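PDB 7COI: carbonic anhydrase, which probably catalyses the reversible hydration of carbon dioxide to hydrogencarbonate and a proton, as a zinc-dependent enzyme of the beta class. Local coordinates for residues 113-118 with 156-161; 122-127 with 257-262. All coordinates share one frame; numbering follows the deposited sequence.

Contact 1: 113-118 with 156-161; sequences EILWIG and AVIEFA
Leu115 of the strand spreads its two methyls against three residues of the helix. CD1 meets CG1 of Val157 at 3.6 Å, the closest approach between the segments, and the two side chains meet at an oblique angle. CD2 turns to the other helical positions: it lies 3.8 Å from CB of Ala161 and 4.1 Å from CG1 of Ile158, whose side chain runs at about a right angle to that of Leu115. With CG of Leu115 anti to the backbone N (chi1 165°), the fork reaches the helix with both branches. Two residues along the strand, Ile117 crosses Ile158 at about a right angle, CD1 to CD1 at 4.1 Å. Ile158 thus touches both strand residues, its CG1 near the CD2 of Leu115 and its CD1 on Ile117. The axes of strand 114-118 and helix 156-161 approach to 9.7 Å and run nearly antiparallel, at 169°, because helix 152-164 makes the beta-alpha-beta crossover between parallel strands 137-142 and 169-175, over strand 114-119 that lies between them. Trp116 points away from this helix and packs instead on helix 126-129. Phe138 of the neighbouring strand touches both Leu115 and Ala161, widening the apolar layer. No hydrogen bond crosses between the segments and all five touching residues are buried, so the helix is held to the strand here by van der Waals and hydrophobic packing of aliphatic groups.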
# COMPACT_ATOMS: atom_id res chain seq x y z
N GLU A 113 2.34 -14.70 -23.77
CA GLU A 113 0.92 -15.11 -23.70
C GLU A 113 0.54 -15.48 -22.26
O GLU A 113 -0.65 -15.80 -22.03
CB GLU A 113 0.71 -16.30 -24.63
CG GLU A 113 1.08 -15.99 -26.06
CD GLU A 113 0.48 -16.93 -27.11
OE1 GLU A 113 -0.48 -17.71 -26.80
OE2 GLU A 113 0.95 -16.85 -28.25
N ILE A 114 1.53 -15.50 -21.35
CA ILE A 114 1.36 -15.98 -19.96
C ILE A 114 1.80 -14.87 -18.99
O ILE A 114 2.93 -14.33 -19.17
CB ILE A 114 2.13 -17.28 -19.69
CG1 ILE A 114 1.67 -18.41 -20.64
CG2 ILE A 114 1.98 -17.68 -18.22
CD1 ILE A 114 2.50 -19.65 -20.59
N LEU A 115 0.93 -14.56 -18.03
CA LEU A 115 1.29 -13.86 -16.78
C LEU A 115 1.43 -14.92 -15.71
O LEU A 115 0.46 -15.66 -15.46
CB LEU A 115 0.25 -12.80 -16.39
CG LEU A 115 0.35 -12.28 -14.94
CD1 LEU A 115 1.70 -11.60 -14.70
CD2 LEU A 115 -0.78 -11.32 -14.62
N TRP A 116 2.59 -14.96 -15.05
CA TRP A 116 2.87 -15.86 -13.92
C TRP A 116 2.92 -15.04 -12.64
O TRP A 116 3.66 -14.07 -12.60
CB TRP A 116 4.21 -16.54 -14.15
CG TRP A 116 4.71 -17.43 -13.08
CD1 TRP A 116 5.41 -17.07 -11.96
CD2 TRP A 116 4.61 -18.86 -13.04
NE1 TRP A 116 5.77 -18.18 -11.25
CE2 TRP A 116 5.30 -19.30 -11.90
CE3 TRP A 116 4.05 -19.80 -13.90
CZ2 TRP A 116 5.43 -20.63 -11.58
CZ3 TRP A 116 4.16 -21.13 -13.56
CH2 TRP A 116 4.85 -21.54 -12.43
N ILE A 117 2.11 -15.40 -11.66
CA ILE A 117 2.18 -14.85 -10.29
C ILE A 117 2.61 -16.02 -9.41
O ILE A 117 1.85 -17.01 -9.28
CB ILE A 117 0.87 -14.20 -9.83
CG1 ILE A 117 0.43 -13.09 -10.79
CG2 ILE A 117 1.05 -13.72 -8.40
CD1 ILE A 117 -0.98 -12.60 -10.61
N GLY A 118 3.83 -15.95 -8.90
CA GLY A 118 4.35 -17.00 -8.02
C GLY A 118 5.12 -16.46 -6.83
O GLY A 118 5.14 -15.24 -6.57
N ALA A 156 -0.73 -3.38 -10.57
CA ALA A 156 -0.08 -2.78 -11.75
C ALA A 156 0.40 -3.87 -12.72
O ALA A 156 0.23 -3.71 -13.95
CB ALA A 156 1.01 -1.85 -11.30
N VAL A 157 0.95 -4.96 -12.21
CA VAL A 157 1.39 -6.09 -13.07
C VAL A 157 0.17 -6.62 -13.83
O VAL A 157 0.29 -6.87 -15.06
CB VAL A 157 2.07 -7.18 -12.24
CG1 VAL A 157 2.14 -8.49 -13.03
CG2 VAL A 157 3.43 -6.72 -11.74
N ILE A 158 -0.93 -6.85 -13.13
CA ILE A 158 -2.14 -7.49 -13.74
C ILE A 158 -2.69 -6.53 -14.80
O ILE A 158 -2.99 -7.01 -15.91
CB ILE A 158 -3.16 -7.85 -12.66
CG1 ILE A 158 -2.60 -8.99 -11.80
CG2 ILE A 158 -4.52 -8.13 -13.27
CD1 ILE A 158 -3.25 -9.20 -10.48
N GLU A 159 -2.76 -5.24 -14.51
CA GLU A 159 -3.25 -4.23 -15.47
C GLU A 159 -2.38 -4.26 -16.73
O GLU A 159 -2.94 -4.31 -17.86
CB GLU A 159 -3.28 -2.86 -14.81
CG GLU A 159 -3.65 -1.71 -15.74
CD GLU A 159 -5.10 -1.68 -16.24
OE1 GLU A 159 -5.97 -2.29 -15.62
OE2 GLU A 159 -5.33 -1.00 -17.23
N PHE A 160 -1.05 -4.24 -16.55
CA PHE A 160 -0.12 -4.18 -17.70
C PHE A 160 -0.24 -5.47 -18.53
O PHE A 160 -0.40 -5.39 -19.76
CB PHE A 160 1.31 -3.94 -17.23
CG PHE A 160 2.22 -3.51 -18.35
CD1 PHE A 160 2.81 -4.43 -19.18
CD2 PHE A 160 2.53 -2.17 -18.51
CE1 PHE A 160 3.64 -4.03 -20.21
CE2 PHE A 160 3.37 -1.76 -19.54
CZ PHE A 160 3.93 -2.69 -20.38
N ALA A 161 -0.21 -6.64 -17.88
CA ALA A 161 -0.24 -7.93 -18.58
C ALA A 161 -1.57 -8.07 -19.34
O ALA A 161 -1.57 -8.54 -20.49
CB ALA A 161 -0.05 -9.06 -17.62

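Contact 2: 122-127 with 257-262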
# COMPACT_ATOMS: atom_id res chain seq x y z
N SER A 122 13.45 -19.08 -4.16
CA SER A 122 14.52 -19.23 -5.16
C SER A 122 14.34 -20.54 -5.95
O SER A 122 14.94 -20.64 -7.04
CB SER A 122 15.86 -19.17 -4.52
OG SER A 122 16.05 -20.30 -3.63
N ARG A 123 13.57 -21.49 -5.43
CA ARG A 123 13.39 -22.80 -6.09
C ARG A 123 12.30 -22.73 -7.17
O ARG A 123 12.13 -23.77 -7.83
CB ARG A 123 13.09 -23.87 -5.04
CG ARG A 123 14.22 -23.99 -4.03
CD ARG A 123 13.82 -24.83 -2.81
NE ARG A 123 12.82 -24.16 -2.01
CZ ARG A 123 12.41 -24.57 -0.80
NH1 ARG A 123 12.88 -25.71 -0.29
NH2 ARG A 123 11.48 -23.89 -0.14
N CYS A 124 11.64 -21.59 -7.38
CA CYS A 124 10.49 -21.49 -8.33
C CYS A 124 10.76 -20.45 -9.42
O CYS A 124 9.93 -19.59 -9.66
CB CYS A 124 9.21 -21.14 -7.57
SG CYS A 124 8.95 -22.09 -6.06
N PRO A 125 11.89 -20.51 -10.18
CA PRO A 125 12.08 -19.64 -11.35
C PRO A 125 11.21 -20.08 -12.53
O PRO A 125 11.47 -21.16 -13.14
CB PRO A 125 13.57 -19.78 -11.70
CG PRO A 125 13.91 -21.17 -11.19
CD PRO A 125 13.05 -21.37 -9.96
N GLU A 126 10.20 -19.28 -12.86
CA GLU A 126 9.09 -19.71 -13.76
C GLU A 126 9.65 -20.15 -15.11
O GLU A 126 9.22 -21.21 -15.63
CB GLU A 126 8.02 -18.62 -13.88
CG GLU A 126 8.42 -17.39 -14.68
CD GLU A 126 9.68 -16.70 -14.19
OE1 GLU A 126 9.77 -16.53 -12.94
OE2 GLU A 126 10.56 -16.42 -15.05
N THR A 127 10.52 -19.37 -15.72
CA THR A 127 10.95 -19.59 -17.14
C THR A 127 11.74 -20.89 -17.19
O THR A 127 11.55 -21.66 -18.15
CB THR A 127 11.67 -18.35 -17.68
OG1 THR A 127 10.72 -17.28 -17.63
CG2 THR A 127 12.17 -18.53 -19.10
N TYR A 257 3.63 -26.09 -7.37
CA TYR A 257 4.98 -26.54 -7.77
C TYR A 257 5.54 -27.37 -6.64
O TYR A 257 5.62 -26.88 -5.52
CB TYR A 257 5.89 -25.35 -8.07
CG TYR A 257 7.28 -25.76 -8.47
CD1 TYR A 257 7.48 -26.52 -9.62
CD2 TYR A 257 8.39 -25.50 -7.65
CE1 TYR A 257 8.75 -26.91 -9.99
CE2 TYR A 257 9.66 -25.90 -8.03
CZ TYR A 257 9.84 -26.60 -9.20
OH TYR A 257 11.09 -27.03 -9.59
N ASP A 258 5.95 -28.61 -6.94
CA ASP A 258 6.58 -29.50 -5.93
C ASP A 258 8.09 -29.25 -6.02
O ASP A 258 8.72 -29.65 -7.04
CB ASP A 258 6.18 -30.96 -6.21
CG ASP A 258 6.68 -31.95 -5.18
OD1 ASP A 258 7.73 -31.70 -4.59
OD2 ASP A 258 5.98 -32.94 -4.96
N VAL A 259 8.67 -28.60 -5.01
CA VAL A 259 10.10 -28.20 -5.06
C VAL A 259 10.99 -29.45 -5.04
O VAL A 259 12.17 -29.32 -5.41
CB VAL A 259 10.47 -27.23 -3.93
CG1 VAL A 259 9.66 -25.94 -4.06
CG2 VAL A 259 10.28 -27.86 -2.57
N GLY A 260 10.46 -30.59 -4.59
CA GLY A 260 11.23 -31.85 -4.47
C GLY A 260 11.29 -32.64 -5.77
O GLY A 260 12.25 -33.40 -5.93
N SER A 261 10.34 -32.47 -6.70
CA SER A 261 10.21 -33.28 -7.93
C SER A 261 10.39 -32.41 -9.19
O SER A 261 10.75 -32.94 -10.23
CB SER A 261 8.88 -33.97 -7.92
OG SER A 261 7.85 -33.05 -8.22
N GLY A 262 10.12 -31.10 -9.12
CA GLY A 262 10.16 -30.22 -10.30
C GLY A 262 8.85 -30.20 -11.06
O GLY A 262 8.78 -29.50 -12.11
O HOH W 1 13.03 -26.49 -7.99
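The guanidinium of Arg123 carries CG2 of Val259 over one face, 4.0 Å above its plane and displaced toward the rim; of the guanidinium atoms NH1 is nearest to this methyl, at 4.1 Å. The Tyr257 ring has a water at its edge, in plane, which lies 2.6 Å from its OH and donates to O of Arg123 over 2.9 Å. That same carbonyl oxygen comes obliquely to the ring, 3.3 Å from CE2. SG of Cys124 also approaches obliquely at that side, 3.8 Å from CD2 of Tyr257 and 5.0 Å from the ring centroid, 64° off the normal, a sulfur-aromatic contact. The bend at chi3 (-68°) folds NE back to the side of CB, so that both lie against CG1 of Val259. The charged end is held from outside: NH2 forms a salt bridge with Asp121, and NH1 donates to O of Leu106 of the second subunit. Asp258 closes an Asx turn, OD1 accepting from N of Gly260. His175, a zinc ligand, touches Cys124, Tyr257 and Val259, placing these loops beside the metal site. With no direct hydrogen bond, the segments meet through apolar, sulfur-aromatic and water-bridged contacts, beside an Arg123-Asp121 pair consistent with the family's Asp-Arg dyad.

Both contacts are buried, in different parts of the fold. The centre of contact 1 is about 9 Å from that of the chain, and it packs a helix on strand 114-119; contact 2, at about 12 Å, joins two segments largely without regular structure. The side chain of Cys124 is about 6 Å from the zinc ion, against about 11 Å for that of Ile117. The buried areas are similar, 184 and 190 Å², yet the first is purely aliphatic and the second mixes a guanidinium, a phenol, a thiol and a water. Their centres are about 19 Å apart, but the chain runs from strand 114-119 to helix 126-129, and Trp116 CE2 packs 3.4 Å from Glu126 CB. Each also reaches the second subunit.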